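Regulatory protein LEU3 (Saccharomyces cerevisiae, PDB 2ER8) activates or represses leucine-specific genes as a yeast transcription factor, here its zinc-cluster DNA-binding domain gripping a DNA duplex. Local coordinates at residues C9-S14 / R43-R48. Residues are numbered along the deposited sequence; the frame is centred on the assembly and turned at random.
Sequences CRQQKS and RRTYKR. With ZN (zinc ion), chain J; nucleotides of chain B.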
ATOM      1  N   CYS E   9      10.489 -12.848   0.871  1.00 49.87           N
ATOM      2  CA  CYS E   9      10.563 -11.429   0.576  1.00 47.02           C
ATOM      3  C   CYS E   9       9.297 -10.711   0.953  1.00 46.58           C
ATOM      4  O   CYS E   9       9.344  -9.585   1.429  1.00 44.07           O
ATOM      5  CB  CYS E   9      10.893 -11.221  -0.866  1.00 47.97           C
ATOM      6  SG  CYS E   9      12.583 -11.675  -0.990  1.00 49.00           S
ATOM      7  N   ARG E  10       8.156 -11.369   0.785  1.00 43.67           N
ATOM      8  CA  ARG E  10       6.868 -10.778   1.198  1.00 42.47           C
ATOM      9  C   ARG E  10       6.794 -10.594   2.701  1.00 41.54           C
ATOM     10  O   ARG E  10       6.319  -9.585   3.190  1.00 41.81           O
ATOM     11  CB  ARG E  10       5.700 -11.653   0.802  1.00 47.12           C
ATOM     12  CG  ARG E  10       5.289 -11.448  -0.611  1.00 51.13           C
ATOM     13  CD  ARG E  10       4.001 -12.135  -0.884  1.00 53.56           C
ATOM     14  NE  ARG E  10       3.541 -11.779  -2.214  1.00 55.79           N
ATOM     15  CZ  ARG E  10       2.491 -12.339  -2.787  1.00 55.75           C
ATOM     16  NH1 ARG E  10       1.815 -13.269  -2.122  1.00 54.91           N
ATOM     17  NH2 ARG E  10       2.133 -11.982  -4.012  1.00 56.23           N
ATOM     18  N   GLN E  11       7.227 -11.612   3.425  1.00 43.70           N
ATOM     19  CA  GLN E  11       7.270 -11.579   4.874  1.00 44.11           C
ATOM     20  C   GLN E  11       8.160 -10.421   5.338  1.00 44.65           C
ATOM     21  O   GLN E  11       7.848  -9.725   6.323  1.00 45.08           O
ATOM     22  CB  GLN E  11       7.831 -12.899   5.387  1.00 43.63           C
ATOM     23  CG  GLN E  11       8.092 -12.911   6.892  1.00 43.92           C
ATOM     24  CD  GLN E  11       6.848 -12.666   7.711  1.00 44.66           C
ATOM     25  OE1 GLN E  11       5.762 -13.146   7.343  1.00 44.81           O
ATOM     26  NE2 GLN E  11       6.991 -11.933   8.847  1.00 44.42           N
ATOM     27  N   GLN E  12       9.264 -10.209   4.623  1.00 42.90           N
ATOM     28  CA  GLN E  12      10.178  -9.124   4.993  1.00 42.56           C
ATOM     29  C   GLN E  12       9.976  -7.812   4.172  1.00 41.92           C
ATOM     30  O   GLN E  12      10.762  -6.859   4.273  1.00 41.07           O
ATOM     31  CB  GLN E  12      11.636  -9.602   4.899  1.00 44.67           C
ATOM     32  CG  GLN E  12      11.922 -10.878   5.616  1.00 47.96           C
ATOM     33  CD  GLN E  12      11.537 -10.837   7.054  1.00 51.33           C
ATOM     34  OE1 GLN E  12      11.573  -9.788   7.665  1.00 54.78           O
ATOM     35  NE2 GLN E  12      11.203 -11.992   7.625  1.00 53.08           N
ATOM     36  N   LYS E  13       8.905  -7.761   3.382  1.00 43.73           N
ATOM     37  CA  LYS E  13       8.618  -6.589   2.564  1.00 42.87           C
ATOM     38  C   LYS E  13       9.895  -6.129   1.887  1.00 42.88           C
ATOM     39  O   LYS E  13      10.139  -4.932   1.753  1.00 45.37           O
ATOM     40  CB  LYS E  13       8.054  -5.453   3.412  1.00 39.34           C
ATOM     41  CG  LYS E  13       6.632  -5.635   3.829  1.00 38.06           C
ATOM     42  CD  LYS E  13       6.124  -4.389   4.535  1.00 35.97           C
ATOM     43  CE  LYS E  13       4.651  -4.475   4.782  1.00 35.06           C
ATOM     44  NZ  LYS E  13       4.065  -3.214   5.345  1.00 36.79           N
ATOM     45  N   SER E  14      10.718  -7.085   1.466  1.00 41.94           N
ATOM     46  CA  SER E  14      11.978  -6.771   0.788  1.00 43.31           C
ATOM     47  C   SER E  14      11.896  -6.988  -0.743  1.00 47.28           C
ATOM     48  O   SER E  14      11.081  -7.809  -1.240  1.00 47.90           O
ATOM     49  CB  SER E  14      13.116  -7.627   1.378  1.00 41.59           C
ATOM     50  OG  SER E  14      12.945  -8.998   1.075  1.00 37.76           O
ATOM     51  N   ARG E  43       0.098 -14.390   2.510  1.00 70.59           N
ATOM     52  CA  ARG E  43      -0.004 -13.095   3.157  1.00 73.08           C
ATOM     53  C   ARG E  43       1.019 -13.031   4.307  1.00 71.13           C
ATOM     54  O   ARG E  43       1.220 -13.998   5.050  1.00 67.18           O
ATOM     55  CB  ARG E  43      -1.428 -12.871   3.676  1.00 92.96           C
ATOM     56  CG  ARG E  43      -2.428 -12.283   2.662  1.00112.85           C
ATOM     57  CD  ARG E  43      -3.839 -12.288   3.255  1.00124.10           C
ATOM     58  NE  ARG E  43      -4.348 -13.657   3.414  1.00128.98           N
ATOM     59  CZ  ARG E  43      -5.419 -14.004   4.134  1.00130.08           C
ATOM     60  NH1 ARG E  43      -6.114 -13.071   4.783  1.00130.30           N
ATOM     61  NH2 ARG E  43      -5.799 -15.284   4.202  1.00129.99           N
ATOM     62  N   ARG E  44       1.681 -11.887   4.429  1.00 72.54           N
ATOM     63  CA  ARG E  44       2.693 -11.663   5.458  1.00 70.92           C
ATOM     64  C   ARG E  44       2.122 -12.000   6.816  1.00 69.87           C
ATOM     65  O   ARG E  44       0.974 -12.398   6.935  1.00 72.81           O
ATOM     66  CB  ARG E  44       3.108 -10.190   5.433  1.00 71.22           C
ATOM     67  CG  ARG E  44       4.410  -9.888   6.079  1.00 74.14           C
ATOM     68  CD  ARG E  44       4.738  -8.439   5.989  1.00 75.57           C
ATOM     69  NE  ARG E  44       4.586  -7.807   7.284  1.00 76.00           N
ATOM     70  CZ  ARG E  44       5.388  -8.013   8.320  1.00 75.36           C
ATOM     71  NH1 ARG E  44       6.413  -8.835   8.235  1.00 74.81           N
ATOM     72  NH2 ARG E  44       5.163  -7.380   9.448  1.00 75.40           N
ATOM     73  N   THR E  45       2.931 -11.852   7.850  1.00 72.93           N
ATOM     74  CA  THR E  45       2.462 -12.102   9.205  1.00 75.23           C
ATOM     75  C   THR E  45       3.172 -11.140  10.155  1.00 76.36           C
ATOM     76  O   THR E  45       4.396 -11.067  10.163  1.00 78.74           O
ATOM     77  CB  THR E  45       2.665 -13.584   9.640  1.00 70.13           C
ATOM     78  OG1 THR E  45       3.014 -13.623  11.025  1.00 67.23           O
ATOM     79  CG2 THR E  45       3.720 -14.280   8.810  1.00 68.09           C
ATOM     80  N   TYR E  46       2.375 -10.383  10.898  1.00 76.53           N
ATOM     81  CA  TYR E  46       2.895  -9.352  11.825  1.00 76.96           C
ATOM     82  C   TYR E  46       3.443  -9.988  13.120  1.00 76.00           C
ATOM     83  O   TYR E  46       2.683 -10.324  14.031  1.00 73.16           O
ATOM     84  CB  TYR E  46       1.799  -8.300  12.094  1.00 82.38           C
ATOM     85  CG  TYR E  46       1.652  -7.420  10.884  1.00 87.25           C
ATOM     86  CD1 TYR E  46       1.147  -7.954   9.701  1.00 88.84           C
ATOM     87  CD2 TYR E  46       1.991  -6.078  10.898  1.00 89.65           C
ATOM     88  CE1 TYR E  46       1.030  -7.216   8.531  1.00 89.21           C
ATOM     89  CE2 TYR E  46       1.894  -5.300   9.718  1.00 90.44           C
ATOM     90  CZ  TYR E  46       1.423  -5.875   8.530  1.00 89.84           C
ATOM     91  OH  TYR E  46       1.356  -5.138   7.375  1.00 89.50           O
ATOM     92  N   LYS E  47       4.764 -10.117  13.190  1.00 69.70           N
ATOM     93  CA  LYS E  47       5.451 -10.728  14.311  1.00 66.88           C
ATOM     94  C   LYS E  47       5.276 -10.011  15.640  1.00 67.05           C
ATOM     95  O   LYS E  47       4.823 -10.600  16.603  1.00 62.80           O
ATOM     96  CB  LYS E  47       6.945 -10.832  14.003  1.00 69.85           C
ATOM     97  CG  LYS E  47       7.269 -11.529  12.695  1.00 73.55           C
ATOM     98  CD  LYS E  47       6.714 -12.947  12.646  1.00 76.83           C
ATOM     99  CE  LYS E  47       7.599 -13.857  11.798  1.00 77.92           C
ATOM    100  NZ  LYS E  47       8.954 -14.027  12.382  1.00 78.41           N
ATOM    101  N   ARG E  48       5.647  -8.737  15.673  1.00 68.63           N
ATOM    102  CA  ARG E  48       5.589  -7.889  16.871  1.00 69.29           C
ATOM    103  C   ARG E  48       4.236  -7.945  17.570  1.00 68.13           C
ATOM    104  O   ARG E  48       4.152  -7.980  18.803  1.00 66.63           O
ATOM    105  CB  ARG E  48       5.929  -6.450  16.477  1.00 77.98           C
ATOM    106  CG  ARG E  48       6.600  -5.622  17.552  1.00 87.87           C
ATOM    107  CD  ARG E  48       7.329  -4.441  16.917  1.00 92.77           C
ATOM    108  NE  ARG E  48       8.427  -4.874  16.052  1.00 94.62           N
ATOM    109  CZ  ARG E  48       9.185  -4.047  15.334  1.00 95.60           C
ATOM    110  NH1 ARG E  48       8.963  -2.748  15.365  1.00 95.99           N
ATOM    111  NH2 ARG E  48      10.186  -4.509  14.597  1.00 95.47           N
TER
HETATM  112 ZN    ZN J 105      12.436 -13.101  -2.925  1.00 44.15          ZN
ATOM    113  P    DC B   3       6.291  -7.136  12.473  1.00 50.43           P
ATOM    114  OP1  DC B   3       5.584  -7.180  13.803  1.00 48.69           O
ATOM    115  OP2  DC B   3       6.017  -8.229  11.466  1.00 49.42           O
ATOM    116  O5'  DC B   3       5.899  -5.733  11.845  1.00 48.76           O
ATOM    117  C5'  DC B   3       6.896  -4.962  11.234  1.00 49.84           C
ATOM    118  C4'  DC B   3       6.469  -3.524  11.165  1.00 50.21           C
ATOM    119  O4'  DC B   3       7.471  -2.887  10.361  1.00 49.78           O
ATOM    120  C3'  DC B   3       5.157  -3.311  10.436  1.00 52.45           C
ATOM    121  O3'  DC B   3       4.675  -2.028  10.850  1.00 58.32           O
ATOM    122  C2'  DC B   3       5.608  -3.286   8.988  1.00 50.35           C
ATOM    123  C1'  DC B   3       6.959  -2.615   9.076  1.00 49.11           C
ATOM    124  N1   DC B   3       7.958  -3.066   8.099  1.00 48.62           N
ATOM    125  C2   DC B   3       8.816  -2.095   7.552  1.00 49.16           C
ATOM    126  O2   DC B   3       8.681  -0.904   7.900  1.00 48.64           O
ATOM    127  N3   DC B   3       9.762  -2.477   6.670  1.00 47.73           N
ATOM    128  C4   DC B   3       9.872  -3.755   6.321  1.00 47.41           C
ATOM    129  N4   DC B   3      10.834  -4.064   5.434  1.00 47.11           N
ATOM    130  C5   DC B   3       9.002  -4.769   6.862  1.00 48.04           C
ATOM    131  C6   DC B   3       8.067  -4.380   7.739  1.00 47.35           C
ATOM    132  P    DC B   2      11.391 -11.358  12.124  1.00 51.15           P
ATOM    133  OP1  DC B   2      11.144 -12.299  13.264  1.00 48.43           O
ATOM    134  OP2  DC B   2      11.095 -11.803  10.710  1.00 48.27           O
ATOM    135  O5'  DC B   2      10.602 -10.012  12.456  1.00 44.12           O
ATOM    136  C5'  DC B   2      11.082  -8.780  11.948  1.00 40.63           C
ATOM    137  C4'  DC B   2      10.221  -7.626  12.401  1.00 40.00           C
ATOM    138  O4'  DC B   2      10.883  -6.453  11.898  1.00 41.71           O
ATOM    139  C3'  DC B   2       8.830  -7.599  11.780  1.00 41.68           C
ATOM    140  O3'  DC B   2       7.899  -6.933  12.661  1.00 44.25           O
ATOM    141  C2'  DC B   2       9.070  -6.856  10.477  1.00 41.54           C
ATOM    142  C1'  DC B   2      10.159  -5.874  10.849  1.00 42.89           C
ATOM    143  N1   DC B   2      11.130  -5.587   9.809  1.00 46.06           N
ATOM    144  C2   DC B   2      11.517  -4.231   9.593  1.00 48.49           C
ATOM    145  O2   DC B   2      11.056  -3.337  10.352  1.00 49.18           O
ATOM    146  N3   DC B   2      12.387  -3.945   8.591  1.00 49.22           N
ATOM    147  C4   DC B   2      12.850  -4.928   7.812  1.00 49.43           C
ATOM    148  N4   DC B   2      13.675  -4.601   6.821  1.00 49.26           N
ATOM    149  C5   DC B   2      12.489  -6.306   8.024  1.00 48.75           C
ATOM    150  C6   DC B   2      11.637  -6.586   9.024  1.00 47.04           C
ATOM    151  P    DG B   4       3.099  -1.711  10.855  1.00 63.51           P
ATOM    152  OP1  DG B   4       2.555  -2.016  12.206  1.00 60.73           O
ATOM    153  OP2  DG B   4       2.464  -2.303   9.645  1.00 61.85           O
ATOM    154  O5'  DG B   4       3.064  -0.138  10.679  1.00 65.05           O
ATOM    155  C5'  DG B   4       3.857   0.673  11.506  1.00 70.18           C
ATOM    156  C4'  DG B   4       4.154   1.978  10.812  1.00 70.82           C
ATOM    157  O4'  DG B   4       5.081   1.760   9.713  1.00 69.80           O
ATOM    158  C3'  DG B   4       2.900   2.558  10.161  1.00 72.57           C
ATOM    159  O3'  DG B   4       2.993   3.987  10.151  1.00 74.38           O
ATOM    160  C2'  DG B   4       2.934   1.953   8.766  1.00 69.85           C
ATOM    161  C1'  DG B   4       4.429   1.934   8.456  1.00 66.31           C
ATOM    162  N9   DG B   4       4.880   0.862   7.554  1.00 60.56           N
ATOM    163  C8   DG B   4       4.438  -0.435   7.563  1.00 58.01           C
ATOM    164  N7   DG B   4       5.027  -1.183   6.666  1.00 55.21           N
ATOM    165  C5   DG B   4       5.903  -0.332   6.022  1.00 53.47           C
ATOM    166  C6   DG B   4       6.803  -0.589   4.955  1.00 52.13           C
ATOM    167  O6   DG B   4       7.004  -1.640   4.374  1.00 53.31           O
ATOM    168  N1   DG B   4       7.503   0.541   4.583  1.00 52.07           N
ATOM    169  C2   DG B   4       7.365   1.763   5.162  1.00 53.33           C
ATOM    170  N2   DG B   4       8.138   2.704   4.639  1.00 51.91           N
ATOM    171  N3   DG B   4       6.532   2.034   6.172  1.00 54.53           N
ATOM    172  C4   DG B   4       5.833   0.944   6.548  1.00 55.64           C
TER
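Arg44 NH1 donates to the backbone oxygen Gln11 O over 2.6 Å; the N-H...O angle of 142° is bent, but the donor lies in the carbonyl plane. On the same guanidinium, NH2 lies above the centre of the Tyr46 ring and reaches OP2 of DC3 of chain B, a bond modelled too short to be sure of. Lys47 N, at the start of helix 47-66, donates to that OP2 at 2.8 Å. With CG anti to the backbone N (chi1 173°) and the chain bent at chi2, the Gln11 amide folds back onto the loop 43-46: NE2 donates a hydrogen bond to Thr45 O at 3.0 Å and 163°, the acceptor close to the amide plane. A leucine in place of Gln11 would probably leave Thr45 O without this donor and the loop less firmly tied to helix 7-11. Just past that helix, Gln12 O accepts from N4 of DC3 of chain B at 3.0 Å, and Lys13 NZ donates to N7 of DG4 of chain B at 2.6 Å. Cys9 binds zinc together with Cys6, Cys16 and Cys26. Base reading and backbone anchoring are probably coupled: Arg44 bonds the Gln11 carbonyl and appears to bridge it to a phosphate whose negative charge its own probably offsets.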